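Local coordinates for protein putative Chlorite dismutase TA0507 (PDB 3DTZ) that probably binds heme and acts as an oxidoreductase of the chlorite dismutase family, though its precise function is not established, at residues D[28-33]-D[108-113]. Sequence-based numbering, arbitrary orientation.
Sequences VLSYRL and SSFSSI
Ser-30 meets Phe-110 as an antiparallel hydrogen-bonded pair, its N donating to Phe-110 O at 3.0 Å and a fairly straight 163°. Toward the start of 28-33, Ser-112 N donates to Val-28 O by a more bent bond (135°). One step the other way the register slips: Tyr-31 faces Ser-108, and Ser-109, with a nearly helical psi, is the extra residue of a beta bulge.

The bulge gathers its polar atoms around Ser-30. Ser-30 O accepts twice, from Ser-109 N at 2.8 Å, well above the carbonyl plane, and from Ser-108 OG at 2.9 Å, nearly along the C=O axis. Ser-108 OG gets there by lying anti to its own N (chi1 -177°), and is also hydrogen-bonded to Thr-75 OG1 of a neighbouring subunit. The hydroxyls Ser-30 OG and Ser-109 OG join at 2.6 Å, and Ser-109 OG has a further partner in Ser-77 OG.

Helix 88-102 covers the Leu-29 and Tyr-31 face through Val-98 and Met-102. Here Ser-108 CB sits over one face of the Tyr-31 ring, offset toward its rim, 4.0 Å from the centroid, while Tyr-31 OH is hydrogen-bonded to Gln-99 OE1. Leu-29 CD2 touches Ser-111 CB at 3.6 Å. Phe-110 lies on the other face, near Val-28.

One serine hydroxyl thus ties side chain to backbone at the bulge and two others join each other; Ser-108 OG and Ser-111 OG, the latter hydrogen-bonded to Thr-75 N of the same neighbouring subunit, link this ferredoxin-like sheet across the pentamer.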
loop_
_atom_site.group_PDB
_atom_site.type_symbol
_atom_site.label_atom_id
_atom_site.label_comp_id
_atom_site.label_asym_id
_atom_site.label_seq_id
_atom_site.Cartn_x
_atom_site.Cartn_y
_atom_site.Cartn_z
ATOM N N VAL D 28 -9.785 8.541 17.496
ATOM C CA VAL D 28 -9.623 7.112 17.711
ATOM C C VAL D 28 -8.177 6.817 17.269
ATOM O O VAL D 28 -7.788 7.199 16.168
ATOM C CB VAL D 28 -10.618 6.300 16.861
ATOM C CG1 VAL D 28 -10.376 4.805 17.065
ATOM C CG2 VAL D 28 -12.112 6.687 17.248
ATOM N N LEU D 29 -7.419 6.148 18.132
ATOM C CA LEU D 29 -6.020 5.761 17.847
ATOM C C LEU D 29 -5.897 4.257 18.035
ATOM O O LEU D 29 -6.477 3.710 18.971
ATOM C CB LEU D 29 -5.035 6.443 18.825
ATOM C CG LEU D 29 -5.208 7.937 19.155
ATOM C CD1 LEU D 29 -4.107 8.370 20.138
ATOM C CD2 LEU D 29 -5.183 8.778 17.854
ATOM N N SER D 30 -5.122 3.596 17.185
ATOM C CA SER D 30 -4.815 2.186 17.437
ATOM C C SER D 30 -3.304 1.944 17.352
ATOM O O SER D 30 -2.595 2.670 16.644
ATOM C CB SER D 30 -5.605 1.272 16.505
ATOM O OG SER D 30 -5.196 1.429 15.149
ATOM N N TYR D 31 -2.829 0.984 18.142
ATOM C CA TYR D 31 -1.407 0.691 18.242
ATOM C C TYR D 31 -1.182 -0.795 18.251
ATOM O O TYR D 31 -2.014 -1.562 18.747
ATOM C CB TYR D 31 -0.826 1.277 19.545
ATOM C CG TYR D 31 -0.671 2.773 19.522
ATOM C CD1 TYR D 31 -1.764 3.612 19.859
ATOM C CD2 TYR D 31 0.527 3.356 19.147
ATOM C CE1 TYR D 31 -1.651 5.007 19.814
ATOM C CE2 TYR D 31 0.667 4.763 19.101
ATOM C CZ TYR D 31 -0.422 5.565 19.442
ATOM O OH TYR D 31 -0.288 6.919 19.393
ATOM N N ARG D 32 -0.015 -1.186 17.759
ATOM C CA ARG D 32 0.381 -2.569 17.734
ATOM C C ARG D 32 1.745 -2.679 18.376
ATOM O O ARG D 32 2.696 -1.985 17.970
ATOM C CB ARG D 32 0.454 -3.064 16.302
ATOM C CG ARG D 32 0.675 -4.603 16.187
ATOM C CD ARG D 32 0.700 -5.046 14.738
ATOM N NE ARG D 32 1.791 -4.470 14.004
ATOM C CZ ARG D 32 1.628 -3.452 13.137
ATOM N NH1 ARG D 32 0.395 -2.932 12.845
ATOM N NH2 ARG D 32 2.684 -2.976 12.533
ATOM N N LEU D 33 1.838 -3.574 19.360
ATOM C CA LEU D 33 3.121 -3.882 20.009
ATOM C C LEU D 33 4.146 -4.407 18.999
ATOM O O LEU D 33 3.833 -5.262 18.156
ATOM C CB LEU D 33 2.918 -4.912 21.143
ATOM C CG LEU D 33 2.047 -4.442 22.311
ATOM C CD1 LEU D 33 1.987 -5.560 23.338
ATOM C CD2 LEU D 33 2.654 -3.180 22.969
ATOM N N SER D 108 1.745 3.063 15.770
ATOM C CA SER D 108 0.325 3.316 15.560
ATOM C C SER D 108 -0.101 2.718 14.250
ATOM O O SER D 108 0.606 2.835 13.242
ATOM C CB SER D 108 0.005 4.801 15.594
ATOM O OG SER D 108 -1.399 5.028 15.449
ATOM N N SER D 109 -1.265 2.074 14.258
ATOM C CA SER D 109 -1.821 1.522 13.026
ATOM C C SER D 109 -2.995 2.337 12.451
ATOM O O SER D 109 -3.409 2.102 11.299
ATOM C CB SER D 109 -2.240 0.071 13.279
ATOM O OG SER D 109 -3.137 0.036 14.372
ATOM N N PHE D 110 -3.502 3.308 13.215
ATOM C CA PHE D 110 -4.593 4.172 12.733
ATOM C C PHE D 110 -4.717 5.386 13.632
ATOM O O PHE D 110 -4.503 5.294 14.843
ATOM C CB PHE D 110 -5.955 3.428 12.839
ATOM C CG PHE D 110 -7.127 4.269 12.386
ATOM C CD1 PHE D 110 -7.395 4.405 11.018
ATOM C CD2 PHE D 110 -7.952 4.913 13.313
ATOM C CE1 PHE D 110 -8.477 5.194 10.578
ATOM C CE2 PHE D 110 -9.045 5.705 12.900
ATOM C CZ PHE D 110 -9.313 5.849 11.541
ATOM N N SER D 111 -5.081 6.521 13.050
ATOM C CA SER D 111 -5.562 7.622 13.884
ATOM C C SER D 111 -6.585 8.443 13.115
ATOM O O SER D 111 -6.544 8.529 11.875
ATOM C CB SER D 111 -4.399 8.504 14.375
ATOM O OG SER D 111 -3.862 9.286 13.304
ATOM N N SER D 112 -7.494 9.077 13.862
ATOM C CA SER D 112 -8.456 9.982 13.221
ATOM C C SER D 112 -8.687 11.133 14.178
ATOM O O SER D 112 -8.481 10.990 15.362
ATOM C CB SER D 112 -9.788 9.270 12.919
ATOM O OG SER D 112 -10.429 8.849 14.106
ATOM N N ILE D 113 -9.072 12.282 13.642
ATOM C CA ILE D 113 -9.519 13.424 14.447
ATOM C C ILE D 113 -10.730 13.978 13.709
ATOM O O ILE D 113 -10.710 14.189 12.487
ATOM C CB ILE D 113 -8.405 14.503 14.636
ATOM C CG1 ILE D 113 -8.942 15.758 15.338
ATOM C CG2 ILE D 113 -7.802 14.956 13.273
ATOM C CD1 ILE D 113 -9.111 15.633 16.805
#